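Vaginolysin (Gardnerella vaginalis, PDB 5IMY) is a secreted cytolysin that probably recognises cholesterol in host membranes and lyses cells by forming transmembrane beta-strand pores. Local coordinates at residues 209-214 / 264-269; 172-177 / 197-202; 278-283 / 295-300; 304-309 / 324-329; 76-81 / 213-218. All blocks are in the same frame, centred on the assembly; numbering follows the deposited sequence.

Interaction 1. Residues 209-214 / 264-269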
# COMPACT_ATOMS: atom_id res chain seq x y z
N THR A 209 17.13 -3.64 12.62
CA THR A 209 18.55 -3.41 12.90
C THR A 209 19.10 -2.34 11.96
O THR A 209 18.76 -2.30 10.78
CB THR A 209 19.36 -4.70 12.75
OG1 THR A 209 18.86 -5.69 13.64
CG2 THR A 209 20.84 -4.44 13.05
N GLN A 210 19.95 -1.48 12.51
CA GLN A 210 20.61 -0.42 11.75
C GLN A 210 22.11 -0.53 11.97
O GLN A 210 22.57 -0.69 13.10
CB GLN A 210 20.11 0.96 12.18
CG GLN A 210 20.40 2.07 11.19
CD GLN A 210 19.61 1.92 9.90
OE1 GLN A 210 18.65 1.15 9.84
NE2 GLN A 210 20.01 2.65 8.87
N ILE A 211 22.87 -0.44 10.88
CA ILE A 211 24.33 -0.47 10.92
C ILE A 211 24.84 0.90 10.48
O ILE A 211 24.38 1.44 9.47
CB ILE A 211 24.90 -1.57 10.02
CG1 ILE A 211 24.31 -2.94 10.40
CG2 ILE A 211 26.42 -1.60 10.10
CD1 ILE A 211 24.56 -3.34 11.85
N VAL A 212 25.77 1.46 11.25
CA VAL A 212 26.26 2.81 11.02
C VAL A 212 27.77 2.83 11.23
O VAL A 212 28.26 2.38 12.27
CB VAL A 212 25.57 3.83 11.95
CG1 VAL A 212 26.06 5.24 11.65
CG2 VAL A 212 24.06 3.74 11.80
N ASN A 213 28.49 3.35 10.24
CA ASN A 213 29.93 3.55 10.33
C ASN A 213 30.19 5.00 10.70
O ASN A 213 29.80 5.91 9.97
CB ASN A 213 30.61 3.19 9.00
CG ASN A 213 32.12 3.26 9.08
OD1 ASN A 213 32.72 3.07 10.14
ND2 ASN A 213 32.76 3.53 7.94
N PHE A 214 30.84 5.22 11.85
CA PHE A 214 31.19 6.56 12.30
C PHE A 214 32.67 6.80 12.07
O PHE A 214 33.51 5.99 12.48
CB PHE A 214 30.87 6.75 13.79
CG PHE A 214 29.40 6.89 14.07
CD1 PHE A 214 28.77 8.11 13.90
CD2 PHE A 214 28.67 5.81 14.53
CE1 PHE A 214 27.42 8.24 14.17
CE2 PHE A 214 27.32 5.94 14.80
CZ PHE A 214 26.69 7.16 14.62
N SER A 264 37.52 5.62 14.28
CA SER A 264 36.52 4.95 13.47
C SER A 264 35.87 3.83 14.28
O SER A 264 36.55 3.13 15.03
CB SER A 264 37.14 4.37 12.19
OG SER A 264 36.25 3.49 11.54
N MET A 265 34.56 3.67 14.11
CA MET A 265 33.85 2.60 14.80
C MET A 265 32.59 2.23 14.03
O MET A 265 32.03 3.04 13.28
CB MET A 265 33.48 3.00 16.23
CG MET A 265 32.57 4.21 16.34
SD MET A 265 31.98 4.47 18.02
CE MET A 265 30.79 5.77 17.74
N TYR A 266 32.15 0.99 14.23
CA TYR A 266 30.90 0.48 13.68
C TYR A 266 29.90 0.29 14.81
O TYR A 266 30.25 -0.23 15.87
CB TYR A 266 31.12 -0.84 12.94
CG TYR A 266 31.61 -0.68 11.53
CD1 TYR A 266 30.71 -0.61 10.47
CD2 TYR A 266 32.97 -0.60 11.24
CE1 TYR A 266 31.15 -0.46 9.17
CE2 TYR A 266 33.41 -0.46 9.94
CZ TYR A 266 32.50 -0.39 8.91
OH TYR A 266 32.94 -0.24 7.61
N VAL A 267 28.65 0.70 14.57
CA VAL A 267 27.61 0.66 15.59
C VAL A 267 26.40 -0.07 15.03
O VAL A 267 25.97 0.20 13.90
CB VAL A 267 27.21 2.08 16.05
CG1 VAL A 267 26.20 2.00 17.19
CG2 VAL A 267 28.43 2.87 16.47
N LYS A 268 25.86 -0.99 15.82
CA LYS A 268 24.64 -1.71 15.48
C LYS A 268 23.52 -1.24 16.40
O LYS A 268 23.60 -1.42 17.62
CB LYS A 268 24.83 -3.22 15.61
CG LYS A 268 23.56 -4.04 15.37
CD LYS A 268 23.77 -5.53 15.65
CE LYS A 268 23.94 -5.81 17.14
NZ LYS A 268 24.17 -7.26 17.42
N PHE A 269 22.49 -0.64 15.82
CA PHE A 269 21.26 -0.32 16.52
C PHE A 269 20.22 -1.39 16.19
O PHE A 269 19.97 -1.65 15.01
CB PHE A 269 20.71 1.05 16.13
CG PHE A 269 21.68 2.18 16.29
CD1 PHE A 269 21.63 2.98 17.42
CD2 PHE A 269 22.62 2.44 15.32
CE1 PHE A 269 22.52 4.03 17.57
CE2 PHE A 269 23.51 3.49 15.47
CZ PHE A 269 23.46 4.28 16.60
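Gln-210 O is gripped twice from the facing strand: the N-H of Phe-269 reaches it at 2.7 Å, and the CA of Lys-268 adds a C-H...O contact at 3.3 Å. The same ladder continues through Val-212 with Val-267 and Phe-214 with Met-265, each an antiparallel hydrogen-bonded pair with two backbone bonds, and the short segment axes run 165° apart. Between them, Ile-211 opposite Lys-268 and Asn-213 opposite Tyr-266 are non-hydrogen-bonded pairs. On the face of these last four residues, the flat Asn-213 amide lies stacked on the Tyr-266 ring, their planes 6° apart, while Asn-213 CB makes an off-centre CH-pi contact. Ile-211 CD1 lies 3.7 Å from Lys-268 CG; the amine beyond it goes on to Leu-195 O. The other face is mostly apolar, with Gln-210 at one end of the row. Val-267 CG2 meets the edge of the Phe-214 ring at 3.5 Å from CD2, and Met-265, its chain extended beyond CG, brings CE to 3.8 Å from the same CD2. Val-212 CG2 touches Phe-269 CE2 at 3.7 Å. Over this face lie helices 278-286 and 326-335, which meet Val-212, Phe-214, Met-265 and Phe-269. In the sheet itself, strand 166-173 pairs with the far edge of 209-214, and strand 305-311 with the far edge of 264-269.

Interaction 2. Residues 172-177 / 197-202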
# COMPACT_ATOMS: atom_id res chain seq x y z
N ALA A 172 22.85 2.18 7.12
CA ALA A 172 22.21 1.20 6.26
C ALA A 172 21.46 0.21 7.13
O ALA A 172 21.93 -0.15 8.21
CB ALA A 172 23.23 0.46 5.38
N SER A 173 20.30 -0.23 6.65
CA SER A 173 19.54 -1.26 7.34
C SER A 173 20.21 -2.61 7.12
O SER A 173 20.63 -2.94 6.00
CB SER A 173 18.10 -1.29 6.84
OG SER A 173 17.19 -1.55 7.89
N ALA A 174 20.31 -3.41 8.18
CA ALA A 174 20.90 -4.74 8.08
C ALA A 174 19.90 -5.67 7.42
O ALA A 174 18.87 -6.01 8.01
CB ALA A 174 21.30 -5.25 9.46
N GLN A 175 20.19 -6.07 6.19
CA GLN A 175 19.32 -6.93 5.40
C GLN A 175 20.04 -8.16 4.87
O GLN A 175 19.47 -9.26 4.90
CB GLN A 175 18.72 -6.13 4.24
CG GLN A 175 17.77 -5.03 4.68
CD GLN A 175 16.52 -5.58 5.34
OE1 GLN A 175 16.14 -6.73 5.13
NE2 GLN A 175 15.87 -4.75 6.15
N SER A 176 21.27 -8.02 4.38
CA SER A 176 22.05 -9.16 3.92
C SER A 176 23.52 -8.77 3.95
O SER A 176 23.87 -7.61 3.76
CB SER A 176 21.64 -9.60 2.51
OG SER A 176 22.05 -8.65 1.54
N MET A 177 24.37 -9.77 4.18
CA MET A 177 25.81 -9.51 4.20
C MET A 177 26.31 -8.97 2.87
O MET A 177 27.36 -8.33 2.83
CB MET A 177 26.57 -10.79 4.57
CG MET A 177 28.05 -10.58 4.79
SD MET A 177 28.41 -9.41 6.12
CE MET A 177 27.80 -10.32 7.54
N ILE A 197 25.49 -9.88 13.84
CA ILE A 197 24.23 -9.52 13.20
C ILE A 197 23.38 -10.76 13.04
O ILE A 197 23.88 -11.85 12.73
CB ILE A 197 24.50 -8.85 11.83
CG1 ILE A 197 25.48 -7.68 11.98
CG2 ILE A 197 23.18 -8.36 11.23
CD1 ILE A 197 25.97 -7.13 10.65
N ASP A 198 22.07 -10.61 13.26
CA ASP A 198 21.11 -11.70 13.09
C ASP A 198 20.18 -11.32 11.94
O ASP A 198 19.21 -10.57 12.14
CB ASP A 198 20.33 -11.94 14.38
CG ASP A 198 19.48 -13.20 14.33
OD1 ASP A 198 19.40 -13.82 13.25
OD2 ASP A 198 18.89 -13.57 15.37
N PHE A 199 20.47 -11.83 10.75
CA PHE A 199 19.67 -11.50 9.58
C PHE A 199 18.33 -12.23 9.61
O PHE A 199 17.29 -11.64 9.29
CB PHE A 199 20.43 -11.84 8.30
CG PHE A 199 21.66 -11.01 8.09
CD1 PHE A 199 21.57 -9.73 7.59
CD2 PHE A 199 22.92 -11.53 8.38
CE1 PHE A 199 22.70 -8.96 7.39
CE2 PHE A 199 24.05 -10.77 8.18
CZ PHE A 199 23.95 -9.48 7.68
N ASP A 200 18.33 -13.52 9.98
CA ASP A 200 17.08 -14.27 10.03
C ASP A 200 16.06 -13.57 10.93
O ASP A 200 14.86 -13.60 10.65
CB ASP A 200 17.34 -15.69 10.52
CG ASP A 200 18.41 -16.40 9.73
OD1 ASP A 200 18.10 -16.91 8.63
OD2 ASP A 200 19.56 -16.46 10.21
N ALA A 201 16.53 -12.95 12.01
CA ALA A 201 15.63 -12.25 12.91
C ALA A 201 15.01 -11.02 12.26
O ALA A 201 13.85 -10.69 12.54
CB ALA A 201 16.37 -11.86 14.19
N VAL A 202 15.76 -10.34 11.39
CA VAL A 202 15.23 -9.15 10.73
C VAL A 202 14.13 -9.53 9.75
O VAL A 202 13.06 -8.92 9.73
CB VAL A 202 16.36 -8.38 10.03
CG1 VAL A 202 15.82 -7.13 9.34
CG2 VAL A 202 17.45 -8.00 11.02
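Phe-199 carries the contact, its ring meeting the backbone of Gln-175, Ser-176 and Met-177 obliquely, neither face-on nor edge-on. CD1 is 3.4 Å from Gln-175 O, CE1 is 3.5 Å from Ser-176 N, and CZ is 3.5 Å from Met-177 N. With CG anti to the carbonyl carbon (chi1 -65°), the ring swings out from the start of its helix to this bend. Val-202, one helical turn on, sets CG1 3.5 Å from Ala-174 O.

The purely apolar contacts flank the ring. Ile-197 CG2 sits 3.8 Å above the centre of one face of the Phe-199 ring and also touches Ala-174 CB at 4.0 Å; the small methyl of Ala-174 leaves room for this branched neighbour. Met-177, bent at both chi2 and chi3, curls its CE to 3.8 Å from Phe-199 CE2, its chain crossing the ring at about a right angle.

Polar groups work mainly at helix ends. Asp-198 is an N-cap, accepting weakly from Ala-201 N, and Ser-176 caps Gln-179 N. Gln-175 O takes His-203 NE2, and its side chain reaches Thr-372 of strand 363-389. The contact thus sits between helices 177-184, 188-191 and 199-203, beside strand 208-223, in the helical connection that in related cytolysins refolds into a transmembrane hairpin.

Interaction 3. Residues 278-283 / 295-300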
# COMPACT_ATOMS: atom_id res chain seq x y z
N PHE A 278 11.50 3.82 12.85
CA PHE A 278 12.72 3.40 13.53
C PHE A 278 13.95 4.03 12.89
O PHE A 278 14.81 4.58 13.59
CB PHE A 278 12.82 1.87 13.51
CG PHE A 278 14.08 1.34 14.13
CD1 PHE A 278 14.36 1.57 15.46
CD2 PHE A 278 14.98 0.61 13.37
CE1 PHE A 278 15.52 1.08 16.03
CE2 PHE A 278 16.14 0.12 13.94
CZ PHE A 278 16.41 0.36 15.27
N GLN A 279 14.05 3.96 11.56
CA GLN A 279 15.19 4.55 10.88
C GLN A 279 15.28 6.05 11.14
O GLN A 279 16.37 6.58 11.36
CB GLN A 279 15.10 4.28 9.37
CG GLN A 279 15.41 2.85 8.98
CD GLN A 279 15.88 2.72 7.54
OE1 GLN A 279 16.67 1.83 7.22
NE2 GLN A 279 15.41 3.60 6.68
N ALA A 280 14.14 6.74 11.12
CA ALA A 280 14.15 8.18 11.39
C ALA A 280 14.51 8.47 12.84
O ALA A 280 15.14 9.50 13.12
CB ALA A 280 12.80 8.79 11.04
N ALA A 281 14.13 7.59 13.76
CA ALA A 281 14.46 7.80 15.17
C ALA A 281 15.95 7.66 15.41
O ALA A 281 16.56 8.51 16.08
CB ALA A 281 13.67 6.82 16.04
N VAL A 282 16.56 6.60 14.89
CA VAL A 282 18.00 6.41 15.06
C VAL A 282 18.77 7.53 14.38
O VAL A 282 19.70 8.11 14.95
CB VAL A 282 18.42 5.02 14.52
CG1 VAL A 282 19.93 4.95 14.28
CG2 VAL A 282 17.98 3.94 15.50
N GLU A 283 18.39 7.85 13.14
CA GLU A 283 19.08 8.92 12.41
C GLU A 283 18.92 10.25 13.12
O GLU A 283 19.84 11.08 13.14
CB GLU A 283 18.55 9.00 10.98
CG GLU A 283 19.37 9.90 10.06
CD GLU A 283 20.35 9.13 9.19
OE1 GLU A 283 20.52 7.91 9.39
OE2 GLU A 283 20.96 9.76 8.30
N THR A 295 7.99 11.62 24.01
CA THR A 295 6.99 10.66 23.52
C THR A 295 7.38 10.08 22.16
O THR A 295 7.77 8.92 22.07
CB THR A 295 5.60 11.31 23.42
OG1 THR A 295 5.59 12.27 22.36
CG2 THR A 295 5.18 11.99 24.72
N GLU A 296 7.28 10.90 21.10
CA GLU A 296 7.34 10.44 19.71
C GLU A 296 8.38 9.35 19.48
O GLU A 296 8.11 8.17 19.75
CB GLU A 296 7.61 11.63 18.79
CG GLU A 296 7.59 11.29 17.30
CD GLU A 296 7.60 12.52 16.42
OE1 GLU A 296 8.55 13.33 16.53
OE2 GLU A 296 6.66 12.68 15.61
N PHE A 297 9.55 9.71 18.96
CA PHE A 297 10.65 8.75 18.84
C PHE A 297 11.18 8.32 20.19
O PHE A 297 11.91 7.33 20.26
CB PHE A 297 11.80 9.35 18.03
CG PHE A 297 11.42 9.78 16.64
CD1 PHE A 297 10.64 8.98 15.83
CD2 PHE A 297 11.85 11.00 16.15
CE1 PHE A 297 10.29 9.38 14.55
CE2 PHE A 297 11.51 11.41 14.87
CZ PHE A 297 10.73 10.60 14.08
N HIS A 298 10.83 9.05 21.25
CA HIS A 298 11.37 8.76 22.57
C HIS A 298 11.20 7.29 22.93
O HIS A 298 12.14 6.64 23.40
CB HIS A 298 10.68 9.66 23.61
CG HIS A 298 11.34 9.64 24.95
ND1 HIS A 298 10.71 9.18 26.08
CD2 HIS A 298 12.58 10.01 25.34
CE1 HIS A 298 11.53 9.27 27.12
NE2 HIS A 298 12.67 9.78 26.69
N ARG A 299 10.01 6.74 22.69
CA ARG A 299 9.72 5.38 23.12
C ARG A 299 10.56 4.35 22.37
O ARG A 299 10.96 3.34 22.96
CB ARG A 299 8.23 5.07 22.95
CG ARG A 299 7.31 6.19 23.41
CD ARG A 299 5.93 5.69 23.79
NE ARG A 299 5.26 5.02 22.68
CZ ARG A 299 4.49 5.63 21.78
NH1 ARG A 299 4.29 6.94 21.83
NH2 ARG A 299 3.92 4.91 20.82
N ILE A 300 10.84 4.59 21.09
CA ILE A 300 11.67 3.67 20.33
C ILE A 300 13.09 3.65 20.88
O ILE A 300 13.72 2.59 20.98
CB ILE A 300 11.65 4.03 18.84
CG1 ILE A 300 10.21 4.10 18.31
CG2 ILE A 300 12.48 3.04 18.02
CD1 ILE A 300 9.36 2.87 18.62
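Phe-297 sets its ring against the helix turn of Ala-280 and Ala-281, in the helical connection between strands 263-271 and 305-311. In related cholesterol-dependent cytolysins the equivalent helices unfold into the second transmembrane hairpin, and the same is probable here. The side chains that meet are apolar, and Ala-280 O also lies over the face of the Phe-297 ring that Ala-281 CA occupies.

The Phe-297 ring is sandwiched. Over one face stands Ala-281 CA, a CH-pi contact 4.2 Å from the ring centroid and 20° off the ring normal, displaced toward the rim. Over the opposite face lies CG of Glu-296, the residue just before it in the chain, 4.1 Å above the centre. Far along the ring, CZ lies 4.1 Å from Ala-280 CB.

Ala-281 is the meeting point of the two larger side chains. Its CB points toward segment 295-300, where it lies 3.7 Å from Phe-297 CB and 4.4 Å from Ile-300 CG2. A single methyl lets the aromatic ring come right down to the helix backbone. Outside the pair, Ala-280 packs against the backbone of another protein's chain in the assembly, and Phe-297 against an acidic side chain of it, so this patch also lies at an interface between proteins.

Ile-300, one turn after Phe-297, presents its CG2 branch, which stands anti to its own N (chi1 to CG1 -55°). That methyl enters in the plane of the Phe-278 ring, at its edge, with CG2 3.5 Å from CD1.

Interaction 4. Residues 304-309 / 324-329. Unlike the reference sequence in segment 304-309: Cys-307 (reference Thr).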
# COMPACT_ATOMS: atom_id res chain seq x y z
N THR A 304 16.15 0.68 22.15
CA THR A 304 17.17 0.47 21.12
C THR A 304 18.45 0.01 21.80
O THR A 304 19.10 0.78 22.51
CB THR A 304 17.40 1.75 20.32
OG1 THR A 304 16.17 2.17 19.72
CG2 THR A 304 18.44 1.53 19.24
N SER A 305 18.82 -1.25 21.57
CA SER A 305 20.12 -1.74 21.99
C SER A 305 21.19 -1.19 21.05
O SER A 305 20.98 -1.06 19.85
CB SER A 305 20.16 -3.26 21.98
OG SER A 305 21.15 -3.76 22.86
N VAL A 306 22.35 -0.85 21.62
CA VAL A 306 23.46 -0.28 20.86
C VAL A 306 24.69 -1.14 21.08
O VAL A 306 25.07 -1.42 22.22
CB VAL A 306 23.73 1.18 21.26
CG1 VAL A 306 25.10 1.65 20.75
CG2 VAL A 306 22.64 2.08 20.71
N CYS A 307 25.32 -1.56 19.98
CA CYS A 307 26.50 -2.41 20.01
C CYS A 307 27.55 -1.77 19.11
O CYS A 307 27.35 -1.67 17.90
CB CYS A 307 26.15 -3.83 19.54
SG CYS A 307 27.53 -4.90 19.05
N ALA A 308 28.66 -1.34 19.71
CA ALA A 308 29.67 -0.54 19.02
C ALA A 308 31.02 -1.21 19.16
O ALA A 308 31.48 -1.43 20.28
CB ALA A 308 29.73 0.88 19.59
N VAL A 309 31.66 -1.51 18.03
CA VAL A 309 33.03 -2.03 18.02
C VAL A 309 33.93 -0.96 17.43
O VAL A 309 33.65 -0.42 16.35
CB VAL A 309 33.14 -3.35 17.24
CG1 VAL A 309 32.02 -4.29 17.65
CG2 VAL A 309 33.14 -3.12 15.72
N GLY A 324 24.44 -1.67 25.26
CA GLY A 324 24.38 -0.24 25.47
C GLY A 324 23.11 0.33 24.87
O GLY A 324 22.29 -0.37 24.28
N ASN A 325 22.97 1.64 25.06
CA ASN A 325 21.82 2.38 24.55
C ASN A 325 22.30 3.66 23.87
O ASN A 325 23.50 3.85 23.68
CB ASN A 325 20.85 2.71 25.69
CG ASN A 325 21.56 3.20 26.93
OD1 ASN A 325 22.24 4.23 26.90
ND2 ASN A 325 21.40 2.49 28.03
N ILE A 326 21.37 4.53 23.48
CA ILE A 326 21.75 5.77 22.80
C ILE A 326 22.73 6.56 23.65
O ILE A 326 23.60 7.26 23.12
CB ILE A 326 20.50 6.59 22.45
CG1 ILE A 326 19.58 5.80 21.51
CG2 ILE A 326 20.89 7.93 21.82
CD1 ILE A 326 20.21 5.41 20.18
N ASP A 327 22.62 6.47 24.98
CA ASP A 327 23.55 7.20 25.84
C ASP A 327 24.94 6.58 25.82
O ASP A 327 25.94 7.29 26.01
CB ASP A 327 23.01 7.28 27.27
CG ASP A 327 22.05 8.44 27.47
OD1 ASP A 327 22.20 9.47 26.77
OD2 ASP A 327 21.15 8.33 28.32
N THR A 328 25.04 5.26 25.62
CA THR A 328 26.34 4.65 25.37
C THR A 328 26.98 5.24 24.12
O THR A 328 28.15 5.62 24.13
CB THR A 328 26.19 3.13 25.24
OG1 THR A 328 25.85 2.56 26.51
CG2 THR A 328 27.49 2.49 24.72
N LEU A 329 26.20 5.32 23.04
CA LEU A 329 26.70 5.91 21.80
C LEU A 329 27.21 7.33 22.03
O LEU A 329 28.35 7.65 21.70
CB LEU A 329 25.60 5.89 20.74
CG LEU A 329 25.89 6.60 19.42
CD1 LEU A 329 26.79 5.75 18.54
CD2 LEU A 329 24.59 6.93 18.71
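Val-306 N bonds to Gly-324 O at 2.7 Å from an unusual direction: the donor stands 56° out of the carbonyl plane, and the angle at the oxygen is only 124°. The return pairing fails, for Val-306 O and Gly-324 N, though 3.1 Å apart, have too poor an angle to bond. Ser-305 CA adds a C-H...O contact to the same Gly-324 O at 3.4 Å. Glycine suits this place, because Val-306 O and Thr-328 OG1 crowd the side on which a CB would project, and its nearly fully extended backbone lies close against the strand.

Val-306 makes the apolar half of the contact. Its CG2, anti to the carbonyl carbon, comes 3.5 Å from Asn-325 C and 4.2 Å from Ile-326 CD1, while CG1 approaches Leu-329 CB. A beta-branched residue fills this angle between strand edge and helix start. The strand is 305-311, whose other edge pairs with 263-271. In related cytolysins the short strand and helix that follow cover its outer edge before the pore forms, and the Val-306 N to Gly-324 O bond is consistent with that arrangement here. Cys-307, a threonine in the reference sequence, ties the same region by a disulfide to Cys-322.

The helix opens with a capping box. Asn-325 OD1 accepts from Thr-328 N, which stands above the amide plane, at 3.2 Å, and Thr-328 OG1 answers with a weak bond from Asn-325 N at 3.4 Å. Chi1 of 44° places Asn-325 CG between N and carbonyl carbon, tucking OD1 over the first helix turn.

Interaction 5. Residues 76-81 / 213-218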
# COMPACT_ATOMS: atom_id res chain seq x y z
N THR A 76 31.76 5.53 -3.79
CA THR A 76 32.52 6.26 -2.79
C THR A 76 33.98 6.31 -3.20
O THR A 76 34.47 5.45 -3.94
CB THR A 76 32.39 5.60 -1.41
OG1 THR A 76 33.12 6.37 -0.44
CG2 THR A 76 32.93 4.18 -1.43
N SER A 77 34.67 7.35 -2.72
CA SER A 77 36.11 7.48 -2.89
C SER A 77 36.84 7.45 -1.56
O SER A 77 38.06 7.65 -1.52
CB SER A 77 36.45 8.78 -3.63
OG SER A 77 36.26 9.90 -2.78
N ASN A 78 36.13 7.20 -0.47
CA ASN A 78 36.67 7.26 0.89
C ASN A 78 36.74 5.83 1.42
O ASN A 78 35.80 5.34 2.04
CB ASN A 78 35.80 8.16 1.77
CG ASN A 78 36.45 8.49 3.09
OD1 ASN A 78 36.13 7.88 4.12
ND2 ASN A 78 37.36 9.45 3.08
N LEU A 79 37.86 5.17 1.16
CA LEU A 79 38.03 3.76 1.51
C LEU A 79 38.53 3.61 2.94
O LEU A 79 39.32 4.42 3.43
CB LEU A 79 39.01 3.08 0.55
CG LEU A 79 38.53 2.90 -0.89
CD1 LEU A 79 38.70 4.18 -1.69
CD2 LEU A 79 39.27 1.74 -1.55
N SER A 80 38.06 2.56 3.60
CA SER A 80 38.40 2.32 4.99
C SER A 80 39.80 1.74 5.12
O SER A 80 40.26 0.97 4.28
CB SER A 80 37.40 1.37 5.64
OG SER A 80 36.12 1.96 5.74
N VAL A 81 40.49 2.13 6.20
CA VAL A 81 41.77 1.56 6.57
C VAL A 81 41.52 0.48 7.61
O VAL A 81 40.76 0.69 8.56
CB VAL A 81 42.73 2.64 7.11
CG1 VAL A 81 44.02 2.02 7.63
CG2 VAL A 81 43.03 3.67 6.02
N ASN A 213 28.49 3.35 10.24
CA ASN A 213 29.93 3.55 10.33
C ASN A 213 30.19 5.00 10.70
O ASN A 213 29.80 5.91 9.97
CB ASN A 213 30.61 3.19 9.00
CG ASN A 213 32.12 3.26 9.08
OD1 ASN A 213 32.72 3.07 10.14
ND2 ASN A 213 32.76 3.53 7.94
N PHE A 214 30.84 5.22 11.85
CA PHE A 214 31.19 6.56 12.30
C PHE A 214 32.67 6.80 12.07
O PHE A 214 33.51 5.99 12.48
CB PHE A 214 30.87 6.75 13.79
CG PHE A 214 29.40 6.89 14.07
CD1 PHE A 214 28.77 8.11 13.90
CD2 PHE A 214 28.67 5.81 14.53
CE1 PHE A 214 27.42 8.24 14.17
CE2 PHE A 214 27.32 5.94 14.80
CZ PHE A 214 26.69 7.16 14.62
N LYS A 215 32.99 7.90 11.40
CA LYS A 215 34.37 8.31 11.15
C LYS A 215 34.58 9.70 11.72
O LYS A 215 33.92 10.66 11.29
CB LYS A 215 34.69 8.29 9.65
CG LYS A 215 35.16 6.94 9.15
CD LYS A 215 35.25 6.89 7.64
CE LYS A 215 35.78 5.56 7.17
NZ LYS A 215 35.58 5.35 5.71
N GLN A 216 35.49 9.81 12.68
CA GLN A 216 35.88 11.09 13.27
C GLN A 216 37.29 11.40 12.80
O GLN A 216 38.25 10.73 13.20
CB GLN A 216 35.80 11.03 14.80
CG GLN A 216 34.50 10.44 15.31
CD GLN A 216 34.30 10.65 16.80
OE1 GLN A 216 34.66 9.80 17.61
NE2 GLN A 216 33.74 11.80 17.17
N THR A 217 37.42 12.41 11.94
CA THR A 217 38.70 12.78 11.35
C THR A 217 39.26 13.98 12.09
O THR A 217 38.63 15.05 12.12
CB THR A 217 38.54 13.10 9.86
OG1 THR A 217 38.03 11.95 9.18
CG2 THR A 217 39.88 13.49 9.25
N TYR A 218 40.44 13.81 12.69
CA TYR A 218 41.14 14.93 13.31
C TYR A 218 41.92 15.74 12.28
O TYR A 218 41.89 16.97 12.30
CB TYR A 218 42.08 14.42 14.40
CG TYR A 218 41.39 13.66 15.50
CD1 TYR A 218 40.25 14.15 16.12
CD2 TYR A 218 41.88 12.43 15.92
CE1 TYR A 218 39.62 13.44 17.12
CE2 TYR A 218 41.25 11.71 16.91
CZ TYR A 218 40.12 12.22 17.52
OH TYR A 218 39.51 11.50 18.51
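The antiparallel core sheet of the cytolysin and the passage leading into strand 79-80 are bridged here by Lys-215 of the long strand 208-223, which meets Asn-78 and Ser-80. The backbones remain far apart, with CA atoms of Ser-80 and Lys-215 9.5 Å from each other, and the lysine spans the distance. Its CG lies beside the backbone N (chi1 -87°), and from there the chain is extended, carrying NZ toward the facing segment. A long side chain ending in a donor suits that span.

The amine makes two bonds. The firmer goes to Asn-78 OD1 at 3.0 Å; the donor is tilted 20° from the amide plane, and the two side chains approach from opposite directions. Ser-80 OG takes the second, weak one at 3.4 Å from NZ. These neutral oxygens would stabilise the ammonium by their dipoles. Asn-78 and Ser-80 are two residues apart, which lets both reach one amine.

Just before the contact, Thr-76 OG1 accepts a nearly straight bond from Asn-78 N, 3.1 Å long with 170° at the hydrogen. This bond helps fix the backbone from which the asparagine projects. Strand 62-76 belongs to another sheet, while Leu-79 and Val-81 pair with strand 347-354 of the core sheet. The polar bridge therefore lies where the chain passes from one sheet to the next, at a bend formed as an ST turn.

Interaction 1 is the centre of the group. Interaction 2 sits beyond one edge of its strand pair and interaction 4 beyond the other, their centres about 13 and 9 Å from that of interaction 1; backbone bonds join them, from Ile-211 N to Ala-172 O at 2.8 Å and from Val-309 N to Tyr-266 O at 2.9 Å. Interactions 3 and 4 both press on Phe-269, through Val-282 and Val-306. Interaction 5 shares Asn-213 and Phe-214 with interaction 1 and lies about 26 Å, centre to centre, from interaction 3, the most distant pair. Interaction 2 lies in the connection between strands 166-173 and 208-223, interaction 3 in that between 263-271 and 305-311.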